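Local coordinates for protein trichothecene 3-O-acetyltransferase (Gibberella zeae, PDB 2RKV) that catalyses transfer of an acetyl group from acetyl-CoA to the 3-hydroxyl of trichothecene mycotoxins such as T-2 toxin and deoxynivalenol, at residues Pro407-Tyr413 with Ala425-Arg430; Ala232-Phe236 with Tyr446-Gly451; Glu183-Met188 with Ser302-Pro306; Met161-Asp165 with Val383-Tyr388. All blocks are in the same frame, centred on the assembly; numbering follows the deposited sequence. Where two conformers were deposited one is given.

Contact 1 (Pro407-Tyr413 with Ala425-Arg430); sequences PVESLMY and AALSLR. With ZBA (12,13-Epoxytrichothec-9-ene-3,4,8,15-tetrol-4,15-diacetate-8-isovalerate), chain D.
E409 lies at the edge of the R430 guanidinium, with OE2 in the guanidinium plane 2.7 Å from NE and OE1 taking NH2 at 3.1 Å. The planes stand 50° apart, and NE meets OE2 37° out of the carboxylate plane. The extended chain of E409 carries the carboxylate across to the arginine, and a water joins OE2 to R430 N. At the edge of the Y413 ring sits the bound T-2 toxin, whose O10 accepts from Y413 OH at 2.9 Å; the ring of W380 also meets this tyrosine. In the antiparallel hairpin, Y413 and A426 form a hydrogen-bonded pair, S428 N reaches L411 O at 3.0 Å, and S428 OG takes V408 N at 3.0 Å beside the type II turn V408-L411. The extended M412 chain crosses L427 and L429, SD 3.9 Å from L427 CG and CE 4.0 Å from L429 CD2. A side-on salt bridge thus spans the turn end, while the Y413 phenol and L411 CD1, 3.5 Å from toxin C36, face the toxin.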
loop_
_atom_site.group_PDB
_atom_site.type_symbol
_atom_site.label_atom_id
_atom_site.label_comp_id
_atom_site.label_asym_id
_atom_site.label_seq_id
_atom_site.Cartn_x
_atom_site.Cartn_y
_atom_site.Cartn_z
ATOM N N PRO A 407 -3.710 9.232 -11.734
ATOM C CA PRO A 407 -4.993 8.790 -11.204
ATOM C C PRO A 407 -5.290 7.364 -11.652
ATOM O O PRO A 407 -5.002 6.998 -12.798
ATOM C CB PRO A 407 -5.990 9.772 -11.841
ATOM C CG PRO A 407 -5.188 10.988 -12.111
ATOM C CD PRO A 407 -3.847 10.457 -12.544
ATOM N N VAL A 408 -5.826 6.570 -10.733
ATOM C CA VAL A 408 -6.265 5.212 -11.012
ATOM C C VAL A 408 -7.657 5.108 -10.409
ATOM O O VAL A 408 -7.801 4.996 -9.186
ATOM C CB VAL A 408 -5.331 4.154 -10.360
ATOM C CG1 VAL A 408 -5.832 2.740 -10.638
ATOM C CG2 VAL A 408 -3.889 4.321 -10.846
ATOM N N GLU A 409 -8.679 5.176 -11.260
ATOM C CA GLU A 409 -10.052 5.300 -10.760
ATOM C C GLU A 409 -10.409 4.212 -9.753
ATOM O O GLU A 409 -10.209 3.023 -10.015
ATOM C CB GLU A 409 -11.072 5.311 -11.901
ATOM C CG GLU A 409 -12.450 5.752 -11.418
ATOM C CD GLU A 409 -13.523 5.684 -12.481
ATOM O OE1 GLU A 409 -13.229 5.261 -13.622
ATOM O OE2 GLU A 409 -14.667 6.055 -12.158
ATOM N N SER A 410 -10.917 4.654 -8.600
ATOM C CA SER A 410 -11.426 3.790 -7.527
ATOM C C SER A 410 -10.350 3.162 -6.629
ATOM O O SER A 410 -10.670 2.437 -5.673
ATOM C CB SER A 410 -12.376 2.721 -8.079
ATOM O OG SER A 410 -13.500 3.353 -8.671
ATOM N N LEU A 411 -9.087 3.439 -6.942
ATOM C CA LEU A 411 -7.988 3.027 -6.067
ATOM C C LEU A 411 -7.933 3.935 -4.839
ATOM O O LEU A 411 -8.058 5.163 -4.949
ATOM C CB LEU A 411 -6.652 3.069 -6.818
ATOM C CG LEU A 411 -5.404 2.568 -6.084
ATOM C CD1 LEU A 411 -5.562 1.115 -5.635
ATOM C CD2 LEU A 411 -4.193 2.732 -7.008
ATOM N N MET A 412 -7.731 3.339 -3.661
ATOM C CA MET A 412 -7.721 4.113 -2.426
ATOM C C MET A 412 -6.739 3.539 -1.415
ATOM O O MET A 412 -6.486 2.336 -1.414
ATOM C CB MET A 412 -9.113 4.154 -1.796
ATOM C CG MET A 412 -10.202 4.600 -2.733
ATOM S SD MET A 412 -11.798 4.615 -1.902
ATOM C CE MET A 412 -12.821 5.095 -3.297
ATOM N N TYR A 413 -6.190 4.417 -0.575
ATOM C CA TYR A 413 -5.316 4.019 0.536
ATOM C C TYR A 413 -5.712 4.692 1.843
ATOM O O TYR A 413 -6.237 5.814 1.843
ATOM C CB TYR A 413 -3.854 4.391 0.244
ATOM C CG TYR A 413 -3.307 3.728 -0.993
ATOM C CD1 TYR A 413 -3.325 4.382 -2.227
ATOM C CD2 TYR A 413 -2.785 2.437 -0.936
ATOM C CE1 TYR A 413 -2.838 3.758 -3.382
ATOM C CE2 TYR A 413 -2.296 1.807 -2.080
ATOM C CZ TYR A 413 -2.321 2.477 -3.300
ATOM O OH TYR A 413 -1.840 1.841 -4.429
ATOM N N ALA A 425 -7.181 9.374 4.328
ATOM C CA ALA A 425 -7.531 8.512 3.203
ATOM C C ALA A 425 -7.165 9.164 1.873
ATOM O O ALA A 425 -7.535 10.317 1.621
ATOM C CB ALA A 425 -9.033 8.150 3.238
ATOM N N ALA A 426 -6.432 8.432 1.033
ATOM C CA ALA A 426 -6.174 8.862 -0.347
ATOM C C ALA A 426 -7.189 8.228 -1.294
ATOM O O ALA A 426 -7.286 7.006 -1.378
ATOM C CB ALA A 426 -4.753 8.499 -0.768
ATOM N N LEU A 427 -7.955 9.070 -1.985
ATOM C CA LEU A 427 -8.985 8.593 -2.920
ATOM C C LEU A 427 -8.671 9.027 -4.339
ATOM O O LEU A 427 -8.314 10.189 -4.559
ATOM C CB LEU A 427 -10.361 9.150 -2.530
ATOM C CG LEU A 427 -11.151 8.388 -1.459
ATOM C CD1 LEU A 427 -10.445 8.338 -0.108
ATOM C CD2 LEU A 427 -12.517 9.015 -1.307
ATOM N N SER A 428 -8.773 8.090 -5.279
ATOM C CA SER A 428 -8.706 8.417 -6.705
ATOM C C SER A 428 -10.069 8.148 -7.323
ATOM O O SER A 428 -10.592 7.033 -7.252
ATOM C CB SER A 428 -7.610 7.627 -7.427
ATOM O OG SER A 428 -7.448 8.099 -8.764
ATOM N N LEU A 429 -10.657 9.198 -7.885
ATOM C CA LEU A 429 -12.009 9.107 -8.422
ATOM C C LEU A 429 -12.116 9.941 -9.690
ATOM O O LEU A 429 -11.379 10.914 -9.864
ATOM C CB LEU A 429 -13.011 9.631 -7.390
ATOM C CG LEU A 429 -13.257 8.857 -6.088
ATOM C CD1 LEU A 429 -14.103 9.706 -5.140
ATOM C CD2 LEU A 429 -13.903 7.488 -6.327
ATOM N N ARG A 430 -13.045 9.571 -10.566
ATOM C CA ARG A 430 -13.330 10.418 -11.718
ATOM C C ARG A 430 -13.889 11.760 -11.249
ATOM O O ARG A 430 -14.526 11.851 -10.188
ATOM C CB ARG A 430 -14.229 9.712 -12.744
ATOM C CG ARG A 430 -15.709 9.579 -12.373
ATOM C CD ARG A 430 -16.502 8.974 -13.540
ATOM N NE ARG A 430 -16.068 7.608 -13.818
ATOM C CZ ARG A 430 -16.371 6.904 -14.902
ATOM N NH1 ARG A 430 -17.133 7.425 -15.858
ATOM N NH2 ARG A 430 -15.904 5.669 -15.035
HETATM O O18 ZBA D . -4.403 -0.977 -9.654
HETATM C C44 ZBA D . -3.312 -1.323 -9.861
HETATM C C45 ZBA D . -2.764 -1.766 -11.169
HETATM C C46 ZBA D . -1.923 -0.741 -11.776
HETATM C C48 ZBA D . -2.673 0.471 -11.984
HETATM C C47 ZBA D . -1.388 -1.011 -13.148
HETATM O O17 ZBA D . -2.390 -1.319 -8.892
HETATM C C31 ZBA D . -2.651 -0.720 -7.614
HETATM C C30 ZBA D . -3.342 -1.660 -6.684
HETATM C C32 ZBA D . -1.339 -0.220 -7.137
HETATM C C39 ZBA D . -0.724 0.844 -8.018
HETATM C C33 ZBA D . -0.772 -0.698 -6.074
HETATM C C34 ZBA D . -1.355 -1.748 -5.209
HETATM O O10 ZBA D . -1.957 -1.025 -4.117
HETATM C C29 ZBA D . -2.438 -2.605 -5.892
HETATM C C38 ZBA D . -1.749 -3.573 -6.847
HETATM O O12 ZBA D . -2.620 -3.925 -7.910
HETATM C C40 ZBA D . -2.644 -5.151 -8.407
HETATM C C41 ZBA D . -3.640 -5.234 -9.540
HETATM O O13 ZBA D . -2.042 -6.046 -8.052
HETATM C C28 ZBA D . -3.237 -3.412 -4.784
HETATM C C37 ZBA D . -4.244 -4.430 -5.354
HETATM C C35 ZBA D . -3.879 -2.379 -3.867
HETATM C C25 ZBA D . -2.698 -1.776 -3.201
HETATM C C36 ZBA D . -5.235 -1.908 -3.836
HETATM O O11 ZBA D . -4.840 -2.934 -2.958
HETATM C C27 ZBA D . -2.234 -4.055 -3.769
HETATM C C26 ZBA D . -1.968 -2.991 -2.720
HETATM O O16 ZBA D . -0.604 -2.753 -2.511
HETATM O O14 ZBA D . -2.951 -5.120 -3.138
HETATM C C42 ZBA D . -2.426 -6.216 -2.604
HETATM O O15 ZBA D . -3.089 -7.059 -2.094
HETATM C C43 ZBA D . -0.989 -6.203 -2.682
HETATM O O HOH W 1 -14.831 7.399 -9.657
#

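Contact 2 (Ala232-Phe236 with Tyr446-Gly451); sequences AFFTF and YAQYVG. Residues 446, 447, 448, 449, 450, 451 of segment 446-451 come from a tag, linker or insertion.
A232-F236 runs antiparallel to Y446-G451, a C-terminal segment that comes from a tag or insertion, with T235 N and Q448 N each bonded to the other residue's carbonyl at 2.9 Å. Y449 directs its edge toward the face of F234 in an offset edge-to-face pair, centroids 5.7 Å apart and planes at 67°. A chi1 of 174° at Y449, placing CG opposite the backbone N, carries the ring to A232, at the start of 232-236, whose small CB fits 3.6 Å from Y449 CE1. One face of Y449 is covered by G451 N, and K438 makes a cation-pi contact with the ring. Strand 448-449 is the outermost of the mixed sheet, next to 229-236. A classic beta bulge interrupts the pairing: V450 N and G451 N both donate to F233 O, at 2.9 and 3.1 Å. Within the bulge, V450 turns its CG2 methyl onto T235 CG2, a tight 3.4 Å. Farther along, A447 CA lies over the face of F236, 4.2 Å from its centroid.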
loop_
_atom_site.group_PDB
_atom_site.type_symbol
_atom_site.label_atom_id
_atom_site.label_comp_id
_atom_site.label_asym_id
_atom_site.label_seq_id
_atom_site.Cartn_x
_atom_site.Cartn_y
_atom_site.Cartn_z
ATOM N N ALA A 232 -6.870 12.778 -4.154
ATOM C CA ALA A 232 -6.981 13.717 -3.048
ATOM C C ALA A 232 -6.887 13.003 -1.707
ATOM O O ALA A 232 -7.398 11.883 -1.553
ATOM C CB ALA A 232 -8.294 14.500 -3.121
ATOM N N PHE A 233 -6.265 13.652 -0.733
ATOM C CA PHE A 233 -6.320 13.212 0.624
ATOM C C PHE A 233 -7.522 13.864 1.278
ATOM O O PHE A 233 -7.828 14.997 1.028
ATOM C CB PHE A 233 -5.132 13.704 1.436
ATOM C CG PHE A 233 -3.805 12.985 1.176
ATOM C CD1 PHE A 233 -2.629 13.640 1.392
ATOM C CD2 PHE A 233 -3.745 11.695 0.719
ATOM C CE1 PHE A 233 -1.436 13.049 1.166
ATOM C CE2 PHE A 233 -2.552 11.105 0.518
ATOM C CZ PHE A 233 -1.406 11.780 0.728
ATOM N N PHE A 234 -8.119 13.083 2.163
ATOM C CA PHE A 234 -9.157 13.527 3.090
ATOM C C PHE A 234 -8.774 13.117 4.500
ATOM O O PHE A 234 -8.379 12.019 4.693
ATOM C CB PHE A 234 -10.493 12.853 2.737
ATOM C CG PHE A 234 -11.035 13.243 1.395
ATOM C CD1 PHE A 234 -10.730 12.547 0.264
ATOM C CD2 PHE A 234 -11.899 14.300 1.285
ATOM C CE1 PHE A 234 -11.238 12.918 -0.918
ATOM C CE2 PHE A 234 -12.415 14.668 0.081
ATOM C CZ PHE A 234 -12.072 14.019 -1.012
ATOM N N THR A 235 -8.881 13.957 5.477
ATOM C CA THR A 235 -8.575 13.596 6.853
ATOM C C THR A 235 -9.850 13.377 7.663
ATOM O O THR A 235 -10.841 13.950 7.378
ATOM C CB THR A 235 -7.707 14.680 7.517
ATOM O OG1 THR A 235 -8.420 15.922 7.535
ATOM C CG2 THR A 235 -6.489 14.988 6.660
ATOM N N PHE A 236 -9.701 12.490 8.597
ATOM C CA PHE A 236 -10.738 12.152 9.534
ATOM C C PHE A 236 -10.157 12.278 10.931
ATOM O O PHE A 236 -9.248 11.614 11.278
ATOM C CB PHE A 236 -11.258 10.711 9.291
ATOM C CG PHE A 236 -11.903 10.510 7.945
ATOM C CD1 PHE A 236 -11.156 10.306 6.822
ATOM C CD2 PHE A 236 -13.244 10.531 7.812
ATOM C CE1 PHE A 236 -11.737 10.141 5.630
ATOM C CE2 PHE A 236 -13.814 10.377 6.602
ATOM C CZ PHE A 236 -13.058 10.186 5.518
ATOM N N TYR A 446 -17.838 14.231 8.169
ATOM C CA TYR A 446 -16.717 13.476 8.741
ATOM C C TYR A 446 -15.386 13.755 8.043
ATOM O O TYR A 446 -14.336 13.752 8.683
ATOM C CB TYR A 446 -17.000 11.973 8.665
ATOM C CG TYR A 446 -18.157 11.510 9.527
ATOM C CD1 TYR A 446 -19.451 11.434 9.007
ATOM C CD2 TYR A 446 -17.953 11.138 10.855
ATOM C CE1 TYR A 446 -20.512 11.002 9.790
ATOM C CE2 TYR A 446 -19.011 10.703 11.653
ATOM C CZ TYR A 446 -20.285 10.637 11.110
ATOM O OH TYR A 446 -21.342 10.212 11.891
ATOM N N ALA A 447 -15.443 13.970 6.731
ATOM C CA ALA A 447 -14.240 14.035 5.900
ATOM C C ALA A 447 -13.824 15.467 5.595
ATOM O O ALA A 447 -14.623 16.269 5.101
ATOM C CB ALA A 447 -14.456 13.266 4.619
ATOM N N GLN A 448 -12.572 15.782 5.910
ATOM C CA GLN A 448 -11.995 17.121 5.587
ATOM C C GLN A 448 -11.139 16.990 4.367
ATOM O O GLN A 448 -10.134 16.283 4.362
ATOM C CB GLN A 448 -11.134 17.769 6.704
ATOM C CG GLN A 448 -10.262 19.052 6.237
ATOM C CD GLN A 448 -11.109 20.301 6.042
ATOM O OE1 GLN A 448 -11.910 20.663 6.909
ATOM N NE2 GLN A 448 -10.942 20.957 4.902
ATOM N N TYR A 449 -11.531 17.692 3.307
ATOM C CA TYR A 449 -10.749 17.700 2.075
ATOM C C TYR A 449 -9.394 18.359 2.294
ATOM O O TYR A 449 -9.309 19.462 2.842
ATOM C CB TYR A 449 -11.501 18.429 0.963
ATOM C CG TYR A 449 -10.690 18.610 -0.300
ATOM C CD1 TYR A 449 -10.539 17.565 -1.216
ATOM C CD2 TYR A 449 -10.074 19.832 -0.579
ATOM C CE1 TYR A 449 -9.782 17.734 -2.381
ATOM C CE2 TYR A 449 -9.324 20.014 -1.730
ATOM C CZ TYR A 449 -9.184 18.967 -2.626
ATOM O OH TYR A 449 -8.436 19.168 -3.766
ATOM N N VAL A 450 -8.339 17.681 1.848
ATOM C CA VAL A 450 -6.986 18.231 1.897
ATOM C C VAL A 450 -6.435 18.437 0.491
ATOM O O VAL A 450 -5.931 19.511 0.182
ATOM C CB VAL A 450 -6.021 17.348 2.736
ATOM C CG1 VAL A 450 -4.617 17.927 2.722
ATOM C CG2 VAL A 450 -6.506 17.251 4.163
ATOM N N GLY A 451 -6.542 17.413 -0.353
ATOM C CA GLY A 451 -6.020 17.474 -1.724
ATOM C C GLY A 451 -4.684 16.765 -1.903
ATOM O O GLY A 451 -4.362 15.825 -1.158
ATOM O OXT GLY A 451 -3.894 17.121 -2.800
#

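Contact 3 (Glu183-Met188 with Ser302-Pro306); sequences EEMTAM and SNNYP
S302 OG is gripped from two directions: it donates to E183 OE2 at 2.7 Å and accepts the backbone N of N304 at 2.9 Å. The second bond makes an ST turn, and because it orients the hydroxyl, S302 can offer its proton to the glutamate. The other carboxylate oxygen, OE1, receives N304 ND2 at 2.7 Å on its syn lone pair. That bond lies in the amide plane, although amide and carboxylate are turned 42° against each other. E183 reaches both partners because the bend at chi2 (-81°) turns the carboxylate to face the 302-304 turn. A glutamate suits the place because its two oxygens can serve the serine and the asparagine at once. The remaining proton of ND2 is taken by a water at 2.8 Å, and N304 OD1 accepts from R169 NH1, so the whole amide is engaged. The type I turn S302-Y305 docks along one side of the short helix 182-187 and carries the chain on toward strand 310-318. Here A187, small enough to let the turn come close, sets CB 3.7 Å from N304 CB. A187 O faces the edge of the Y305 ring and lies 3.2 Å from P306 CD. The puckered ring of P306 is also touched by the bent M188 chain, whose SD lies 3.7 Å from P306 CG, while L170 of helix 161-176 packs against the same methionine.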
loop_
_atom_site.group_PDB
_atom_site.type_symbol
_atom_site.label_atom_id
_atom_site.label_comp_id
_atom_site.label_asym_id
_atom_site.label_seq_id
_atom_site.Cartn_x
_atom_site.Cartn_y
_atom_site.Cartn_z
ATOM N N GLU A 183 14.974 -12.734 16.356
ATOM C CA GLU A 183 13.683 -12.903 15.661
ATOM C C GLU A 183 13.612 -12.056 14.386
ATOM O O GLU A 183 13.073 -12.498 13.373
ATOM C CB GLU A 183 12.500 -12.565 16.578
ATOM C CG GLU A 183 11.134 -13.065 16.053
ATOM C CD GLU A 183 10.495 -12.159 14.985
ATOM O OE1 GLU A 183 10.756 -10.935 14.985
ATOM O OE2 GLU A 183 9.727 -12.684 14.139
ATOM N N GLU A 184 14.143 -10.836 14.446
ATOM C CA GLU A 184 14.150 -9.957 13.270
ATOM C C GLU A 184 15.000 -10.564 12.165
ATOM O O GLU A 184 14.566 -10.650 11.012
ATOM C CB GLU A 184 14.641 -8.544 13.629
ATOM C CG GLU A 184 13.583 -7.752 14.360
ATOM C CD GLU A 184 14.111 -6.547 15.130
ATOM O OE1 GLU A 184 15.344 -6.354 15.273
ATOM O OE2 GLU A 184 13.257 -5.787 15.613
ATOM N N MET A 185 16.198 -11.016 12.533
ATOM C CA MET A 185 17.105 -11.649 11.578
ATOM C C MET A 185 16.514 -12.930 10.979
ATOM O O MET A 185 16.676 -13.203 9.780
ATOM C CB MET A 185 18.465 -11.907 12.234
ATOM C CG MET A 185 19.263 -10.638 12.493
ATOM S SD MET A 185 19.842 -9.840 10.968
ATOM C CE MET A 185 21.127 -10.991 10.460
ATOM N N THR A 186 15.807 -13.700 11.806
ATOM C CA THR A 186 15.129 -14.904 11.333
ATOM C C THR A 186 14.022 -14.558 10.332
ATOM O O THR A 186 13.965 -15.137 9.236
ATOM C CB THR A 186 14.569 -15.713 12.510
ATOM O OG1 THR A 186 15.670 -16.238 13.264
ATOM C CG2 THR A 186 13.699 -16.860 12.026
ATOM N N ALA A 187 13.164 -13.607 10.706
ATOM C CA ALA A 187 12.051 -13.182 9.841
ATOM C C ALA A 187 12.544 -12.664 8.485
ATOM O O ALA A 187 11.962 -12.971 7.445
ATOM C CB ALA A 187 11.190 -12.140 10.549
ATOM N N MET A 188 13.644 -11.911 8.514
ATOM C CA MET A 188 14.246 -11.335 7.307
ATOM C C MET A 188 14.837 -12.386 6.362
ATOM O O MET A 188 15.194 -12.072 5.221
ATOM C CB MET A 188 15.339 -10.331 7.695
ATOM C CG MET A 188 14.817 -9.020 8.244
ATOM S SD MET A 188 13.913 -8.044 7.014
ATOM C CE MET A 188 15.229 -7.286 6.087
ATOM N N SER A 302 5.370 -14.208 11.063
ATOM C CA SER A 302 5.778 -13.025 11.819
ATOM C C SER A 302 5.413 -11.725 11.105
ATOM O O SER A 302 5.545 -11.624 9.889
ATOM C CB SER A 302 7.290 -13.068 12.034
ATOM O OG SER A 302 7.775 -11.841 12.533
ATOM N N ASN A 303 4.976 -10.732 11.875
ATOM C CA ASN A 303 4.768 -9.378 11.363
ATOM C C ASN A 303 6.054 -8.797 10.759
ATOM O O ASN A 303 6.016 -7.851 9.962
ATOM C CB ASN A 303 4.264 -8.468 12.486
ATOM C CG ASN A 303 3.868 -7.092 11.989
ATOM O OD1 ASN A 303 2.968 -6.955 11.151
ATOM N ND2 ASN A 303 4.531 -6.067 12.501
ATOM N N ASN A 304 7.193 -9.369 11.147
ATOM C CA ASN A 304 8.485 -8.911 10.645
ATOM C C ASN A 304 8.913 -9.561 9.331
ATOM O O ASN A 304 9.987 -9.250 8.813
ATOM C CB ASN A 304 9.573 -9.066 11.716
ATOM C CG ASN A 304 9.378 -8.116 12.876
ATOM O OD1 ASN A 304 8.882 -6.998 12.701
ATOM N ND2 ASN A 304 9.746 -8.561 14.080
ATOM N N TYR A 305 8.090 -10.461 8.789
ATOM C CA TYR A 305 8.395 -11.065 7.487
ATOM C C TYR A 305 8.324 -9.981 6.406
ATOM O O TYR A 305 7.292 -9.327 6.254
ATOM C CB TYR A 305 7.429 -12.201 7.169
ATOM C CG TYR A 305 7.638 -12.804 5.805
ATOM C CD1 TYR A 305 8.823 -13.471 5.509
ATOM C CD2 TYR A 305 6.652 -12.717 4.816
ATOM C CE1 TYR A 305 9.037 -14.029 4.272
ATOM C CE2 TYR A 305 6.854 -13.285 3.559
ATOM C CZ TYR A 305 8.046 -13.949 3.303
ATOM O OH TYR A 305 8.278 -14.513 2.070
ATOM N N PRO A 306 9.440 -9.755 5.690
ATOM C CA PRO A 306 9.535 -8.606 4.790
ATOM C C PRO A 306 8.979 -8.809 3.380
ATOM O O PRO A 306 9.097 -7.907 2.538
ATOM C CB PRO A 306 11.040 -8.374 4.702
ATOM C CG PRO A 306 11.599 -9.787 4.739
ATOM C CD PRO A 306 10.704 -10.527 5.737
HETATM O O HOH W 2 11.173 -5.265 13.804
HETATM O O HOH W 3 10.119 -6.836 16.198
#

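Contact 4 (Met161-Asp165 with Val383-Tyr388); sequences MVGQD and VGLWDY
A chi1 of -177° stretches the D165 carboxylate straight out from helix 161-176, and Y388, its chi1 of -43° setting CG opposite the carbonyl carbon, swings its ring round to meet it. Y388 OH donates to D165 OD1 at 2.6 Å, the oxygen lying at the ring edge, with carboxylate and ring only 24° apart. D165 OD2 takes the backbone N of G384 at 2.8 Å in a nearly straight bond. The two donors approach from opposite sides of the carboxylate plane, each well out of it. R169 completes the grip, forming a salt bridge to OD2 and a bond to Y388 OH, and would be expected to stabilise the buried aspartate's negative charge. Glycine suits position 384, since a side chain there would run into the Y388 hydroxyl. The branched V383 fills the near side, CB 3.5 Å from D165 OD2, and its CG1 touches M161 CG. This helix follows the HxxxD sequence of the BAHD superfamily, which contains the toxin-bonding H156, and Y388 directly precedes DFGLG, probably the counterpart of the family's DFGWG motif.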
loop_
_atom_site.group_PDB
_atom_site.type_symbol
_atom_site.label_atom_id
_atom_site.label_comp_id
_atom_site.label_asym_id
_atom_site.label_seq_id
_atom_site.Cartn_x
_atom_site.Cartn_y
_atom_site.Cartn_z
ATOM N N MET A 161 3.222 -3.580 1.753
ATOM C CA MET A 161 3.569 -2.474 2.651
ATOM C C MET A 161 3.927 -2.946 4.066
ATOM O O MET A 161 4.710 -2.291 4.764
ATOM C CB MET A 161 2.481 -1.390 2.664
ATOM C CG MET A 161 2.763 -0.245 3.619
ATOM S SD MET A 161 4.364 0.549 3.327
ATOM C CE MET A 161 3.874 1.885 2.229
ATOM N N VAL A 162 3.372 -4.084 4.491
ATOM C CA VAL A 162 3.738 -4.641 5.801
ATOM C C VAL A 162 5.221 -5.049 5.759
ATOM O O VAL A 162 5.987 -4.723 6.672
ATOM C CB VAL A 162 2.830 -5.816 6.213
ATOM C CG1 VAL A 162 3.355 -6.526 7.477
ATOM C CG2 VAL A 162 1.389 -5.300 6.442
ATOM N N GLY A 163 5.616 -5.721 4.679
ATOM C CA GLY A 163 7.020 -6.105 4.495
ATOM C C GLY A 163 7.913 -4.880 4.357
ATOM O O GLY A 163 9.008 -4.816 4.930
ATOM N N GLN A 164 7.442 -3.899 3.594
ATOM C CA GLN A 164 8.202 -2.663 3.377
ATOM C C GLN A 164 8.426 -1.948 4.701
ATOM O O GLN A 164 9.531 -1.466 4.982
ATOM C CB GLN A 164 7.457 -1.757 2.391
ATOM C CG GLN A 164 8.272 -0.554 1.897
ATOM C CD GLN A 164 7.707 -0.005 0.592
ATOM O OE1 GLN A 164 7.156 -0.759 -0.215
ATOM N NE2 GLN A 164 7.838 1.307 0.382
ATOM N N ASP A 165 7.384 -1.912 5.534
ATOM C CA ASP A 165 7.494 -1.320 6.866
ATOM C C ASP A 165 8.556 -2.075 7.684
ATOM O O ASP A 165 9.372 -1.454 8.375
ATOM C CB ASP A 165 6.130 -1.372 7.576
ATOM C CG ASP A 165 6.146 -0.705 8.949
ATOM O OD1 ASP A 165 6.820 0.334 9.116
ATOM O OD2 ASP A 165 5.443 -1.194 9.862
ATOM N N VAL A 383 0.617 0.205 10.060
ATOM C CA VAL A 383 2.081 0.118 9.924
ATOM C C VAL A 383 2.773 1.151 10.816
ATOM O O VAL A 383 2.150 2.128 11.257
ATOM C CB VAL A 383 2.577 0.138 8.450
ATOM C CG1 VAL A 383 1.909 -0.982 7.651
ATOM C CG2 VAL A 383 2.359 1.478 7.795
ATOM N N GLY A 384 4.054 0.921 11.083
ATOM C CA GLY A 384 4.736 1.599 12.190
ATOM C C GLY A 384 5.556 2.835 11.870
ATOM O O GLY A 384 6.318 3.297 12.720
ATOM N N LEU A 385 5.370 3.383 10.666
ATOM C CA LEU A 385 6.242 4.431 10.111
ATOM C C LEU A 385 6.357 5.714 10.931
ATOM O O LEU A 385 7.399 6.378 10.896
ATOM C CB LEU A 385 5.838 4.749 8.668
ATOM C CG LEU A 385 6.140 3.634 7.665
ATOM C CD1 LEU A 385 5.320 3.821 6.394
ATOM C CD2 LEU A 385 7.641 3.565 7.354
ATOM N N TRP A 386 5.296 6.071 11.662
ATOM C CA TRP A 386 5.321 7.269 12.514
ATOM C C TRP A 386 6.341 7.204 13.666
ATOM O O TRP A 386 6.632 8.230 14.307
ATOM C CB TRP A 386 3.936 7.546 13.100
ATOM C CG TRP A 386 2.944 8.141 12.162
ATOM C CD1 TRP A 386 2.047 7.469 11.379
ATOM C CD2 TRP A 386 2.706 9.540 11.940
ATOM N NE1 TRP A 386 1.275 8.363 10.670
ATOM C CE2 TRP A 386 1.659 9.639 10.994
ATOM C CE3 TRP A 386 3.284 10.719 12.442
ATOM C CZ2 TRP A 386 1.165 10.871 10.546
ATOM C CZ3 TRP A 386 2.790 11.945 12.000
ATOM C CH2 TRP A 386 1.747 12.011 11.057
ATOM N N ASP A 387 6.882 6.015 13.923
ATOM C CA ASP A 387 7.768 5.836 15.069
ATOM C C ASP A 387 9.262 5.923 14.745
ATOM O O ASP A 387 10.090 5.910 15.662
ATOM C CB ASP A 387 7.476 4.507 15.766
ATOM C CG ASP A 387 7.908 4.508 17.214
ATOM O OD1 ASP A 387 7.643 5.507 17.919
ATOM O OD2 ASP A 387 8.511 3.505 17.641
ATOM N N TYR A 388 9.613 6.021 13.460
ATOM C CA TYR A 388 11.039 5.911 13.066
ATOM C C TYR A 388 11.725 7.267 12.923
ATOM O O TYR A 388 11.193 8.166 12.270
ATOM C CB TYR A 388 11.232 5.088 11.775
ATOM C CG TYR A 388 10.382 3.822 11.699
ATOM C CD1 TYR A 388 10.077 3.085 12.850
ATOM C CD2 TYR A 388 9.886 3.376 10.478
ATOM C CE1 TYR A 388 9.262 1.943 12.783
ATOM C CE2 TYR A 388 9.085 2.235 10.394
ATOM C CZ TYR A 388 8.786 1.523 11.548
ATOM O OH TYR A 388 7.988 0.403 11.473
#

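In the fold
From the N terminus, M161-D165 comes first and pairs with V383-Y388, so contact 4 closes a loop of over two hundred residues. Nested within it, contact 3 joins E183-M188 to S302-P306; the two touch where N303 and P306 pack on V162 and G163. A232-F236 lies inside both loops, but its partner is the C-terminal 446-451, so contact 2 crosses contacts 3 and 4. Contact 1, a local hairpin, is nested inside contact 2 and adjoins it, because strands 423-430 and 229-236 are neighbours in one mixed sheet. Contacts 1 and 2 lie side by side in that sheet, while contacts 3 and 4 bind helices 161-176 and 182-187 to later loops, with contact 3 about 31 Å from contact 1 between centres.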